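Local coordinates for AAEL008620-PA odorant-binding protein (Aedes aegypti, PDB 5V13) that binds the insect hormone juvenile hormone III in the mosquito hemolymph, as a secreted member of the odorant-binding protein family, at residues Thr25-Leu30 with Gly199-Thr204; Glu71-Asp76 with Ile203-Glu208; Glu92-Ala97 with Met143-Tyr148; Ile140-Met143 with Tyr148-Ile151; Asn153-Leu158 with Val162-Gln167. All coordinates share one frame; numbering follows the deposited sequence.

Interaction 1 (Thr25-Leu30 with Gly199-Thr204); sequences TPEQTL and GFRWIT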
# COMPACT_ATOMS: atom_id res chain seq x y z
N THR B 25 4.19 10.64 11.23
CA THR B 25 4.03 9.88 9.99
C THR B 25 4.27 10.78 8.79
O THR B 25 4.32 12.00 8.91
CB THR B 25 2.62 9.32 9.92
OG1 THR B 25 1.70 10.41 9.75
CG2 THR B 25 2.28 8.53 11.16
N PRO B 26 4.41 10.19 7.59
CA PRO B 26 4.47 11.02 6.37
C PRO B 26 3.18 11.77 6.11
O PRO B 26 3.22 12.80 5.43
CB PRO B 26 4.79 10.01 5.26
CG PRO B 26 4.44 8.66 5.83
CD PRO B 26 4.72 8.77 7.30
N GLU B 27 2.03 11.30 6.61
CA GLU B 27 0.83 12.11 6.51
C GLU B 27 0.97 13.39 7.33
O GLU B 27 0.62 14.48 6.88
CB GLU B 27 -0.40 11.32 6.97
CG GLU B 27 -1.75 12.06 6.83
CD GLU B 27 -2.04 13.08 7.94
OE1 GLU B 27 -2.73 14.10 7.66
OE2 GLU B 27 -1.60 12.84 9.10
N GLN B 28 1.51 13.26 8.54
CA GLN B 28 1.65 14.42 9.43
C GLN B 28 2.71 15.41 8.92
O GLN B 28 2.49 16.63 8.96
CB GLN B 28 1.96 13.92 10.84
CG GLN B 28 0.72 13.31 11.52
CD GLN B 28 1.04 12.67 12.85
OE1 GLN B 28 2.02 11.93 12.98
NE2 GLN B 28 0.20 12.93 13.85
N THR B 29 3.88 14.93 8.50
CA THR B 29 4.87 15.86 7.95
C THR B 29 4.35 16.53 6.68
O THR B 29 4.50 17.75 6.52
CB THR B 29 6.20 15.14 7.69
OG1 THR B 29 5.99 14.01 6.83
CG2 THR B 29 6.80 14.66 9.02
N LEU B 30 3.74 15.78 5.78
CA LEU B 30 3.24 16.41 4.55
C LEU B 30 2.18 17.45 4.87
O LEU B 30 2.17 18.54 4.29
CB LEU B 30 2.70 15.35 3.58
CG LEU B 30 2.42 15.90 2.18
CD1 LEU B 30 3.69 16.52 1.57
CD2 LEU B 30 1.87 14.82 1.28
N GLY B 199 -8.32 13.90 11.76
CA GLY B 199 -7.74 13.97 10.42
C GLY B 199 -8.01 15.31 9.75
O GLY B 199 -7.14 15.85 9.05
N PHE B 200 -9.22 15.85 9.93
CA PHE B 200 -9.57 17.17 9.42
C PHE B 200 -8.92 18.30 10.23
O PHE B 200 -9.01 19.46 9.81
CB PHE B 200 -11.11 17.37 9.45
CG PHE B 200 -11.88 16.55 8.41
CD1 PHE B 200 -11.23 15.66 7.56
CD2 PHE B 200 -13.27 16.69 8.29
CE1 PHE B 200 -11.94 14.92 6.60
CE2 PHE B 200 -14.00 15.95 7.34
CZ PHE B 200 -13.34 15.06 6.50
N ARG B 201 -8.32 17.98 11.38
CA ARG B 201 -7.85 18.97 12.36
C ARG B 201 -8.99 19.85 12.87
O ARG B 201 -8.76 20.99 13.32
CB ARG B 201 -6.71 19.83 11.80
CG ARG B 201 -5.31 19.18 11.88
CD ARG B 201 -5.17 17.95 10.94
NE ARG B 201 -3.80 17.43 10.88
CZ ARG B 201 -3.42 16.38 10.15
NH1 ARG B 201 -4.30 15.70 9.41
NH2 ARG B 201 -2.14 15.99 10.17
N TRP B 202 -10.23 19.34 12.85
CA TRP B 202 -11.31 19.97 13.59
C TRP B 202 -11.14 19.77 15.09
O TRP B 202 -11.55 20.61 15.90
CB TRP B 202 -12.68 19.42 13.16
CG TRP B 202 -13.12 19.79 11.80
CD1 TRP B 202 -12.40 20.44 10.85
CD2 TRP B 202 -14.42 19.56 11.23
NE1 TRP B 202 -13.15 20.61 9.71
CE2 TRP B 202 -14.40 20.09 9.92
CE3 TRP B 202 -15.59 18.96 11.69
CZ2 TRP B 202 -15.50 20.04 9.07
CZ3 TRP B 202 -16.70 18.90 10.84
CH2 TRP B 202 -16.64 19.44 9.55
N ILE B 203 -10.54 18.64 15.49
CA ILE B 203 -10.10 18.39 16.85
C ILE B 203 -8.58 18.29 16.82
O ILE B 203 -8.03 17.54 16.01
CB ILE B 203 -10.72 17.12 17.44
CG1 ILE B 203 -12.22 17.32 17.66
CG2 ILE B 203 -10.02 16.72 18.76
CD1 ILE B 203 -12.95 16.10 18.20
N THR B 204 -7.91 19.07 17.67
CA THR B 204 -6.47 19.15 17.61
C THR B 204 -5.85 17.92 18.25
O THR B 204 -6.52 17.11 18.90
CB THR B 204 -5.96 20.41 18.31
OG1 THR B 204 -6.12 20.25 19.72
CG2 THR B 204 -6.75 21.63 17.85
O HOH W 1 0.63 17.36 10.98

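Interaction 2 (Glu71-Asp76 with Ile203-Glu208); sequences ELRLYD and ITEEGE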
# COMPACT_ATOMS: atom_id res chain seq x y z
N GLU B 71 3.48 22.86 14.28
CA GLU B 71 2.47 21.94 13.78
C GLU B 71 2.83 20.49 14.06
O GLU B 71 1.94 19.67 14.32
CB GLU B 71 2.25 22.14 12.28
CG GLU B 71 0.99 21.43 11.77
CD GLU B 71 -0.29 22.01 12.35
OE1 GLU B 71 -1.26 21.26 12.57
OE2 GLU B 71 -0.34 23.25 12.58
N LEU B 72 4.12 20.15 14.03
CA LEU B 72 4.58 18.80 14.35
C LEU B 72 4.77 18.57 15.85
O LEU B 72 5.22 17.48 16.24
CB LEU B 72 5.89 18.51 13.61
CG LEU B 72 5.74 18.50 12.08
CD1 LEU B 72 7.08 18.31 11.37
CD2 LEU B 72 4.76 17.41 11.69
N ARG B 73 4.44 19.56 16.67
CA ARG B 73 4.60 19.49 18.13
C ARG B 73 6.05 19.20 18.51
O ARG B 73 6.33 18.56 19.53
CB ARG B 73 3.65 18.45 18.74
CG ARG B 73 2.22 19.01 18.96
CD ARG B 73 1.44 19.31 17.66
NE ARG B 73 0.07 19.72 17.98
CZ ARG B 73 -0.79 20.26 17.12
NH1 ARG B 73 -0.46 20.44 15.84
NH2 ARG B 73 -2.00 20.60 17.55
N LEU B 74 6.99 19.71 17.71
CA LEU B 74 8.40 19.71 18.09
C LEU B 74 8.76 20.92 18.92
O LEU B 74 9.66 20.84 19.75
CB LEU B 74 9.29 19.66 16.85
CG LEU B 74 9.03 18.46 15.93
CD1 LEU B 74 9.72 18.67 14.58
CD2 LEU B 74 9.53 17.15 16.57
N TYR B 75 8.11 22.05 18.66
CA TYR B 75 8.23 23.25 19.48
C TYR B 75 6.94 23.45 20.26
O TYR B 75 5.85 23.42 19.68
CB TYR B 75 8.52 24.49 18.64
CG TYR B 75 8.75 25.69 19.53
CD1 TYR B 75 9.94 25.83 20.23
CD2 TYR B 75 7.77 26.66 19.71
CE1 TYR B 75 10.16 26.91 21.07
CE2 TYR B 75 7.98 27.75 20.54
CZ TYR B 75 9.18 27.87 21.22
OH TYR B 75 9.39 28.95 22.06
N ASP B 76 7.07 23.66 21.56
CA ASP B 76 5.96 23.80 22.50
C ASP B 76 5.82 25.27 22.89
O ASP B 76 6.62 25.78 23.69
CB ASP B 76 6.25 22.94 23.74
CG ASP B 76 5.12 22.94 24.75
OD1 ASP B 76 4.14 23.70 24.59
OD2 ASP B 76 5.21 22.15 25.72
N ILE B 203 -10.54 18.64 15.49
CA ILE B 203 -10.10 18.39 16.85
C ILE B 203 -8.58 18.29 16.82
O ILE B 203 -8.03 17.54 16.01
CB ILE B 203 -10.72 17.12 17.44
CG1 ILE B 203 -12.22 17.32 17.66
CG2 ILE B 203 -10.02 16.72 18.76
CD1 ILE B 203 -12.95 16.10 18.20
N THR B 204 -7.91 19.07 17.67
CA THR B 204 -6.47 19.15 17.61
C THR B 204 -5.85 17.92 18.25
O THR B 204 -6.52 17.11 18.90
CB THR B 204 -5.96 20.41 18.31
OG1 THR B 204 -6.12 20.25 19.72
CG2 THR B 204 -6.75 21.63 17.85
N GLU B 205 -4.53 17.79 18.07
CA GLU B 205 -3.84 16.66 18.67
C GLU B 205 -4.01 16.65 20.18
O GLU B 205 -4.05 15.58 20.79
CB GLU B 205 -2.36 16.69 18.29
CG GLU B 205 -1.56 15.51 18.83
CD GLU B 205 -0.21 15.35 18.14
OE1 GLU B 205 -0.06 15.91 17.03
OE2 GLU B 205 0.68 14.68 18.72
N GLU B 206 -4.14 17.83 20.80
CA GLU B 206 -4.36 17.96 22.24
C GLU B 206 -5.82 17.75 22.63
O GLU B 206 -6.14 17.81 23.83
CB GLU B 206 -3.89 19.33 22.74
CG GLU B 206 -2.40 19.59 22.56
CD GLU B 206 -2.00 19.92 21.12
OE1 GLU B 206 -2.77 20.62 20.41
OE2 GLU B 206 -0.91 19.48 20.69
N GLY B 207 -6.71 17.53 21.68
CA GLY B 207 -8.10 17.26 21.99
C GLY B 207 -9.01 18.46 22.03
O GLY B 207 -10.15 18.34 22.48
N GLU B 208 -8.55 19.63 21.56
CA GLU B 208 -9.35 20.85 21.61
C GLU B 208 -10.08 21.07 20.29
O GLU B 208 -9.61 20.67 19.23
CB GLU B 208 -8.46 22.06 21.91
CG GLU B 208 -7.82 22.01 23.28
CD GLU B 208 -6.71 23.02 23.42
OE1 GLU B 208 -5.74 22.74 24.17
OE2 GLU B 208 -6.79 24.09 22.78

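Interaction 3 (Glu92-Ala97 with Met143-Tyr148); sequences ESFFHA and MFHGDY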
# COMPACT_ATOMS: atom_id res chain seq x y z
N GLU B 92 14.93 7.50 16.21
CA GLU B 92 14.91 6.07 16.52
C GLU B 92 13.94 5.31 15.63
O GLU B 92 14.18 4.15 15.28
CB GLU B 92 14.57 5.87 18.00
CG GLU B 92 15.68 6.33 18.93
CD GLU B 92 15.31 6.25 20.41
OE1 GLU B 92 16.23 6.32 21.26
OE2 GLU B 92 14.11 6.14 20.73
N SER B 93 12.83 5.95 15.24
CA SER B 93 11.84 5.27 14.42
C SER B 93 12.20 5.27 12.94
O SER B 93 11.90 4.29 12.24
CB SER B 93 10.46 5.91 14.62
OG SER B 93 9.51 5.34 13.73
N PHE B 94 12.83 6.33 12.44
CA PHE B 94 12.91 6.55 10.99
C PHE B 94 14.29 6.83 10.42
O PHE B 94 14.39 7.09 9.22
CB PHE B 94 11.98 7.70 10.56
CG PHE B 94 10.50 7.37 10.66
CD1 PHE B 94 9.94 6.36 9.89
CD2 PHE B 94 9.68 8.09 11.51
CE1 PHE B 94 8.59 6.05 9.99
CE2 PHE B 94 8.32 7.81 11.60
CZ PHE B 94 7.77 6.78 10.84
N PHE B 95 15.36 6.80 11.22
CA PHE B 95 16.70 7.00 10.67
C PHE B 95 17.51 5.72 10.86
O PHE B 95 17.94 5.41 11.98
CB PHE B 95 17.42 8.19 11.32
CG PHE B 95 18.76 8.46 10.71
CD1 PHE B 95 18.86 9.07 9.47
CD2 PHE B 95 19.92 8.08 11.36
CE1 PHE B 95 20.10 9.32 8.90
CE2 PHE B 95 21.16 8.32 10.80
CZ PHE B 95 21.25 8.94 9.57
N HIS B 96 17.74 4.99 9.76
CA HIS B 96 18.48 3.73 9.79
C HIS B 96 19.72 3.73 8.90
O HIS B 96 20.33 2.68 8.71
CB HIS B 96 17.56 2.58 9.39
CG HIS B 96 16.16 2.74 9.89
ND1 HIS B 96 15.85 2.77 11.23
CD2 HIS B 96 14.99 2.92 9.23
CE1 HIS B 96 14.55 2.95 11.38
NE2 HIS B 96 14.00 3.04 10.18
N ALA B 97 20.10 4.89 8.36
CA ALA B 97 21.18 4.96 7.39
C ALA B 97 22.58 5.05 7.99
O ALA B 97 23.56 4.83 7.28
CB ALA B 97 20.96 6.16 6.45
N MET B 143 14.71 11.64 8.64
CA MET B 143 13.81 11.06 9.64
C MET B 143 12.43 11.69 9.60
O MET B 143 11.48 11.10 10.13
CB MET B 143 14.40 11.18 11.05
CG MET B 143 14.46 12.61 11.61
SD MET B 143 15.64 12.65 13.00
CE MET B 143 15.22 14.17 13.88
N PHE B 144 12.30 12.89 9.03
CA PHE B 144 11.01 13.54 8.80
C PHE B 144 10.54 13.38 7.35
O PHE B 144 9.83 14.26 6.83
CB PHE B 144 11.08 15.01 9.20
CG PHE B 144 11.12 15.24 10.69
CD1 PHE B 144 9.99 14.99 11.47
CD2 PHE B 144 12.28 15.70 11.30
CE1 PHE B 144 10.01 15.20 12.85
CE2 PHE B 144 12.31 15.92 12.69
CZ PHE B 144 11.17 15.66 13.46
N HIS B 145 10.94 12.29 6.69
CA HIS B 145 10.33 11.83 5.44
C HIS B 145 10.67 12.72 4.25
O HIS B 145 9.92 12.76 3.26
CB HIS B 145 8.82 11.68 5.61
CG HIS B 145 8.46 10.95 6.87
ND1 HIS B 145 8.99 9.71 7.18
CD2 HIS B 145 7.70 11.32 7.93
CE1 HIS B 145 8.54 9.33 8.36
NE2 HIS B 145 7.75 10.28 8.83
N GLY B 146 11.82 13.38 4.31
CA GLY B 146 12.25 14.22 3.21
C GLY B 146 12.90 13.50 2.05
O GLY B 146 13.04 14.10 0.98
N ASP B 147 13.30 12.24 2.21
CA ASP B 147 14.05 11.49 1.20
C ASP B 147 13.15 10.39 0.66
O ASP B 147 12.79 9.46 1.40
CB ASP B 147 15.33 10.93 1.81
CG ASP B 147 16.25 10.24 0.80
OD1 ASP B 147 15.82 9.89 -0.32
OD2 ASP B 147 17.44 10.03 1.16
N TYR B 148 12.78 10.48 -0.62
CA TYR B 148 11.81 9.55 -1.19
C TYR B 148 12.41 8.18 -1.48
O TYR B 148 11.67 7.28 -1.90
CB TYR B 148 11.19 10.12 -2.46
CG TYR B 148 10.17 11.21 -2.18
CD1 TYR B 148 9.82 11.54 -0.87
CD2 TYR B 148 9.56 11.90 -3.21
CE1 TYR B 148 8.89 12.54 -0.60
CE2 TYR B 148 8.63 12.90 -2.95
CZ TYR B 148 8.30 13.21 -1.65
OH TYR B 148 7.38 14.20 -1.40

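Interaction 4 (Ile140-Met143 with Tyr148-Ile151); sequences ILRM and YRDI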
# COMPACT_ATOMS: atom_id res chain seq x y z
N ILE B 140 18.01 14.95 10.05
CA ILE B 140 16.67 15.50 10.27
C ILE B 140 15.82 15.36 9.01
O ILE B 140 14.66 14.94 9.06
CB ILE B 140 16.78 16.97 10.70
CG1 ILE B 140 17.48 17.07 12.05
CG2 ILE B 140 15.40 17.67 10.69
CD1 ILE B 140 18.00 18.51 12.34
N LEU B 141 16.37 15.76 7.86
CA LEU B 141 15.67 15.61 6.59
C LEU B 141 15.15 14.19 6.42
O LEU B 141 13.97 13.97 6.12
CB LEU B 141 16.62 15.98 5.45
CG LEU B 141 16.23 15.99 3.97
CD1 LEU B 141 17.32 16.74 3.19
CD2 LEU B 141 16.04 14.58 3.36
N ARG B 142 16.01 13.21 6.64
CA ARG B 142 15.62 11.83 6.36
C ARG B 142 14.56 11.34 7.34
O ARG B 142 13.59 10.68 6.93
CB ARG B 142 16.86 10.94 6.37
CG ARG B 142 16.60 9.59 5.77
CD ARG B 142 17.85 9.05 5.11
NE ARG B 142 17.49 7.92 4.27
CZ ARG B 142 18.34 7.27 3.49
NH1 ARG B 142 19.62 7.63 3.44
NH2 ARG B 142 17.90 6.26 2.75
N MET B 143 14.71 11.64 8.64
CA MET B 143 13.81 11.06 9.64
C MET B 143 12.43 11.69 9.60
O MET B 143 11.48 11.10 10.13
CB MET B 143 14.40 11.18 11.05
CG MET B 143 14.46 12.61 11.61
SD MET B 143 15.64 12.65 13.00
CE MET B 143 15.22 14.17 13.88
N TYR B 148 12.78 10.48 -0.62
CA TYR B 148 11.81 9.55 -1.19
C TYR B 148 12.41 8.18 -1.48
O TYR B 148 11.67 7.28 -1.90
CB TYR B 148 11.19 10.12 -2.46
CG TYR B 148 10.17 11.21 -2.18
CD1 TYR B 148 9.82 11.54 -0.87
CD2 TYR B 148 9.56 11.90 -3.21
CE1 TYR B 148 8.89 12.54 -0.60
CE2 TYR B 148 8.63 12.90 -2.95
CZ TYR B 148 8.30 13.21 -1.65
OH TYR B 148 7.38 14.20 -1.40
N ARG B 149 13.71 7.99 -1.30
CA ARG B 149 14.25 6.63 -1.37
C ARG B 149 13.65 5.73 -0.30
O ARG B 149 13.69 4.50 -0.45
CB ARG B 149 15.77 6.66 -1.23
CG ARG B 149 16.49 7.19 -2.46
CD ARG B 149 18.00 7.22 -2.26
NE ARG B 149 18.38 8.12 -1.17
CZ ARG B 149 19.64 8.37 -0.84
NH1 ARG B 149 20.63 7.79 -1.51
NH2 ARG B 149 19.92 9.20 0.17
N ASP B 150 13.11 6.31 0.77
CA ASP B 150 12.53 5.58 1.90
C ASP B 150 11.02 5.46 1.83
O ASP B 150 10.43 4.85 2.72
CB ASP B 150 12.88 6.27 3.22
CG ASP B 150 14.36 6.40 3.46
OD1 ASP B 150 15.10 5.48 3.06
OD2 ASP B 150 14.79 7.43 4.04
N ILE B 151 10.37 6.06 0.83
CA ILE B 151 8.93 6.26 0.95
C ILE B 151 8.19 4.93 0.93
O ILE B 151 7.18 4.76 1.63
CB ILE B 151 8.42 7.23 -0.15
CG1 ILE B 151 6.99 7.67 0.14
CG2 ILE B 151 8.52 6.60 -1.54
CD1 ILE B 151 6.52 8.82 -0.78

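Interaction 5 (Asn153-Leu158 with Val162-Gln167); sequences NTYAKL and VKQIGQ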
# COMPACT_ATOMS: atom_id res chain seq x y z
N ASN B 153 9.33 1.87 2.05
CA ASN B 153 9.49 1.20 3.35
C ASN B 153 8.64 1.86 4.43
O ASN B 153 7.99 1.17 5.23
CB ASN B 153 10.96 1.22 3.76
CG ASN B 153 11.79 0.24 2.99
OD1 ASN B 153 11.27 -0.73 2.44
ND2 ASN B 153 13.10 0.48 2.94
N THR B 154 8.63 3.19 4.46
CA THR B 154 7.90 3.93 5.49
C THR B 154 6.40 3.65 5.41
O THR B 154 5.75 3.39 6.44
CB THR B 154 8.19 5.42 5.34
OG1 THR B 154 9.59 5.66 5.56
CG2 THR B 154 7.35 6.24 6.31
N TYR B 155 5.81 3.73 4.22
CA TYR B 155 4.36 3.53 4.14
C TYR B 155 3.98 2.06 4.31
O TYR B 155 2.86 1.76 4.76
CB TYR B 155 3.80 4.09 2.82
CG TYR B 155 3.42 5.56 2.87
CD1 TYR B 155 2.21 5.97 3.43
CD2 TYR B 155 4.26 6.54 2.35
CE1 TYR B 155 1.85 7.33 3.46
CE2 TYR B 155 3.91 7.89 2.39
CZ TYR B 155 2.71 8.28 2.94
OH TYR B 155 2.36 9.63 2.98
N ALA B 156 4.87 1.12 3.98
CA ALA B 156 4.52 -0.28 4.18
C ALA B 156 4.65 -0.70 5.65
O ALA B 156 3.85 -1.51 6.13
CB ALA B 156 5.37 -1.18 3.29
N LYS B 157 5.63 -0.14 6.38
CA LYS B 157 5.75 -0.42 7.81
C LYS B 157 4.55 0.11 8.57
O LYS B 157 4.10 -0.51 9.54
CB LYS B 157 7.05 0.18 8.35
CG LYS B 157 7.32 -0.10 9.82
CD LYS B 157 8.54 0.68 10.34
CE LYS B 157 8.23 2.18 10.53
NZ LYS B 157 9.34 2.93 11.21
N LEU B 158 4.04 1.26 8.17
CA LEU B 158 2.84 1.81 8.79
C LEU B 158 1.56 1.17 8.24
O LEU B 158 0.56 1.10 8.96
CB LEU B 158 2.80 3.33 8.61
CG LEU B 158 3.95 4.11 9.22
CD1 LEU B 158 3.90 5.60 8.81
CD2 LEU B 158 3.93 3.97 10.75
N VAL B 162 -1.69 4.35 8.64
CA VAL B 162 -1.52 5.74 8.22
C VAL B 162 -2.35 5.96 6.97
O VAL B 162 -2.51 5.05 6.15
CB VAL B 162 -0.03 6.09 7.96
CG1 VAL B 162 0.48 5.38 6.71
CG2 VAL B 162 0.16 7.59 7.83
N LYS B 163 -2.91 7.16 6.83
CA LYS B 163 -3.61 7.49 5.59
C LYS B 163 -2.60 7.56 4.45
O LYS B 163 -1.60 8.27 4.54
CB LYS B 163 -4.36 8.82 5.72
CG LYS B 163 -5.23 9.17 4.50
CD LYS B 163 -5.64 10.65 4.53
CE LYS B 163 -4.49 11.56 4.09
NZ LYS B 163 -4.23 11.42 2.63
N GLN B 164 -2.87 6.82 3.37
CA GLN B 164 -1.93 6.78 2.27
C GLN B 164 -2.12 8.00 1.36
O GLN B 164 -3.15 8.68 1.40
CB GLN B 164 -2.10 5.49 1.46
CG GLN B 164 -1.90 4.20 2.29
CD GLN B 164 -0.44 3.85 2.52
OE1 GLN B 164 0.39 3.98 1.62
NE2 GLN B 164 -0.13 3.38 3.75
N ILE B 165 -1.11 8.26 0.54
CA ILE B 165 -1.25 9.28 -0.49
C ILE B 165 -2.41 8.88 -1.39
O ILE B 165 -2.52 7.71 -1.78
CB ILE B 165 0.06 9.41 -1.29
CG1 ILE B 165 1.15 10.07 -0.45
CG2 ILE B 165 -0.16 10.19 -2.61
CD1 ILE B 165 2.58 9.84 -1.02
N GLY B 166 -3.29 9.83 -1.69
CA GLY B 166 -4.44 9.54 -2.53
C GLY B 166 -5.64 8.91 -1.82
O GLY B 166 -6.71 8.78 -2.44
N GLN B 167 -5.49 8.50 -0.57
CA GLN B 167 -6.60 7.97 0.22
C GLN B 167 -7.31 9.10 0.97
O GLN B 167 -6.65 9.99 1.52
CB GLN B 167 -6.11 6.93 1.23
CG GLN B 167 -7.25 6.25 2.02
CD GLN B 167 -6.73 5.22 3.02
OE1 GLN B 167 -5.56 5.25 3.39
NE2 GLN B 167 -7.60 4.30 3.46
O HOH W 2 -0.22 10.53 3.53

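Interaction 1 (Thr25-Leu30 with Gly199-Thr204)
A salt bridge between Glu-27 and Arg-201 ties the first turn of helix 26-38 to the loop that follows helix 190-199, with little else touching between them. The two side chains come at each other from opposite directions. Glu-27 sends CG anti to its own backbone N (chi1 -177°) and then bends at chi2, which carries the carboxylate out to the guanidinium. Its OE1 lies at the edge of that group and takes the main bond from Arg-201 NH1 at 2.8 Å, entering on the syn side. From Arg-201 NH2 there are two weak bonds, 3.2 Å to OE1 and 3.4 Å to OE2 of Glu-27. With the carboxylate and guanidinium planes turned 51° apart, this is a lopsided grip centred on OE1 rather than a flat two-pronged pair. OE1 also has the hydroxyl of Tyr-268 as a partner.

Arg-201 is the residue with positive phi just past the end of helix 190-199, and its chain folds back there: NH1 also donates to Gly-199 O at 2.9 Å, nearly in the guanidinium plane. Two acceptors thus fix one nitrogen and hold the group's rotation. Helix 26-38 opens with a capping box, in which Gln-28 N donates to Thr-25 OG1 (3.1 Å) and Thr-25 N donates to Gln-28 OE1, in the carbonyl plane on a lone pair. CG of Gln-28 brushes Arg-201 NH2 at 4.1 Å. Water 1 joins the same two residues, giving a proton to Gln-28 O at 2.8 Å and accepting from Arg-201 NH2, while Tyr-31 offers its ring to Arg-201 in a cation-pi contact.

Interaction 2 (Glu71-Asp76 with Ile203-Glu208)
Arg-73 grips the carboxylate of Glu-206 side-on, NE to OE2 at 2.9 Å and NH2 to OE1 at 3.0 Å. Both bonds are close to straight, with an N-H...O angle of 175° at NE. Each oxygen uses its syn lone pair, and the two flat groups lie within 10° of one plane, so this is a well-formed bidentate salt bridge. Glu-206 reaches it by bending at chi2, from its place inside the type I turn Thr-204 to Gly-207.

On its other side the guanidinium is anchored to its own backbone. NH1 of Arg-73 donates to Glu-71 O at 2.9 Å, also at the edge of the plane, and has a weak, long bond to Glu-71 OE1. Arg-73 is the positive-phi residue of the Schellman motif that closes helix 59-71.

Glu-205 runs past Arg-73 in the opposite direction. Its CB lies over one guanidinium face, 3.9 Å from Arg-73 NE, while its OE1 stands at 3.8 Å from Arg-73 CD. That oxygen lies well out of the guanidinium plane, so it adds only a long charge attraction, and its salt bridge to Arg-24 is the stronger tie. Thr-204 CB sits at the guanidinium edge, 4.0 Å from Arg-73 NH2. Inside the turn, Thr-204 OG1 accepts from Glu-208 N.

One arginine therefore draws together three glutamates, two from the loop and one from its own helix end. At the protein surface, where 162 Å² is buried in all, such a link between the two segments rests on charge and directed N-H bonds far more than on apolar burial, and would probably be sensitive to ionic strength.

Interaction 3 (Glu92-Ala97 with Met143-Tyr148)
Phe-94 takes the CE1 corner of the His-145 imidazole squarely onto one face of its ring. CE1 stands 3.3 Å above the plane over the ring centre, and all six ring carbons of Phe-94 lie 3.6 to 3.7 Å from it. The planes are 79° apart, the edge of His-145 toward the face of Phe-94: a T-shaped pair. Turned this way, His-145 keeps NE2 for a hydrogen bond to Arg-24 O, which helps fix the ring's rotation. Ser-93 OG covers the opposite face of Phe-94, so the phenyl is sandwiched. Close by, Phe-94 CB packs on Met-143 O at 3.5 Å.

Contact thins out toward Phe-95, whose CB meets only Met-143 CB, at 4.3 Å; beyond that the two side chains part, Phe-95 toward Thr-139 and Arg-142. His-96 and Ala-97 follow on the more exposed flank, where His-96 ND1 is hydrogen-bonded to Asn-287 of the second subunit.

Two helix ends meet here: helix 84-94 stops at Phe-94, and helix 137-143 closes in a Schellman motif whose C-prime residue is His-145, with positive phi. Phe-144, between Met-143 and His-145 in the chain, turns its CB away from 92-97 and touches the bound juvenile hormone, which puts this junction beside the hormone pocket.

Interaction 4 (Ile140-Met143 with Tyr148-Ile151)
Arg-142 reaches from the last turn of helix 137-143 across to Asp-150, and its side chain can be followed atom by atom. CB leaves the helix at an angle to the loop, and CG stands anti to the backbone N (chi1 -166°), which starts the chain on its way over. CG is already 3.3 Å from Asp-150 OD2, and CD follows at 3.6 Å from that oxygen. NE then donates to Asp-150 OD2 at 2.8 Å, on the syn lone pair. Past CZ, NH2 donates to Asp-150 OD1 at 2.9 Å with an N-H...O angle of 174°, again from the syn side though somewhat out of the carboxylate plane. The result is a side-on, two-nitrogen grip with the flat groups nearly coplanar.

In the chain, this salt bridge spans the short connection between consecutive helices of the mostly helical odorant-binding-protein fold, tying the end of helix 137-143 to the lead-in of helix 151-158. Asp-150 O in turn accepts from Thr-154 OG1 in the first turn of that helix.

The remaining nitrogen, NH1, comes 3.6 Å from Arg-149 NH2. Here the guanidinium of Arg-142 lies flat on that of Arg-149, centres 4.7 Å apart and planes at 16°, although the side chains themselves cross at about a right angle. Acidic neighbours probably offset the like charges: Asp-150 holds Arg-142, while Asp-147 forms a salt bridge with Arg-149 NH2 and a long, weak ion pair with Arg-142 NE.

Interaction 5 (Asn153-Leu158 with Val162-Gln167)
Tyr-155 is the knob of this contact, its ring set into a hollow lined by Val-162, Lys-163, Gln-164 and Ile-165. On its CD1 flank the ring meets Val-162 CG1 at 3.8 Å and, closer, Gln-164 OE1 at 3.2 Å from Tyr-155 CD1. The Gln-164 chain, bent at chi2, slides past the ring in the opposite direction, with the amide plane turned 64° from it. Its NE2 is held by Gly-159 O.

Farther out, Lys-163 O lies at the ring edge, 3.7 Å from Tyr-155 CE1. Ile-165 crosses the end of the tyrosine at about a right angle, with CG1 3.7 Å from Tyr-155 OH and Ile-165 CD1 beside Tyr-155 CE2. Water 2 fills the notch between hydroxyl and loop, 2.8 Å from Tyr-155 OH, and donates to Lys-163 O.

A smaller bump, Val-162 CG1, fits between Tyr-155 and Leu-158, which stand one helical turn apart, and comes 3.6 Å from Leu-158 CB. Pro-26 packs on both Tyr-155 and Leu-158 from helix 26-38.

The loop keeps its curve through a type II turn from Gln-164 to Gln-167, with Gly-166 at positive phi. Lys-163 NZ reaches Gln-164 O and Gln-167 O, besides Thr-265 O, and Gln-164 N donates to Gln-167 OE1 at 3.1 Å. The loop joining consecutive helices 151-158 and 169-177 thus runs back antiparallel to the first of them, within the mostly helical odorant-binding-protein architecture.

The first turn of helix 26-38, in interaction 1, touches interactions 2, 3 and 5: Pro-26 CB lies 3.4 Å from Tyr-155 OH of interaction 5, and Thr-29 OG1 lies 3.4 Å from His-145 CD2 of interaction 3. Interactions 1 and 2 use the same loop, which Arg-201 ties to Glu-27 and Glu-206 to Arg-73. Interactions 3 and 4, with centres 4 Å apart, both involve the end of helix 137-143, and Gly-146 N to Leu-141 O (2.9 Å) probably links them. Interaction 4 carries Ile-140 of the hormone pocket; the Met-143 side chain is about 8 Å from juvenile hormone, whereas those of Gln-28, Arg-73 and Ile-165 are about 11 Å away.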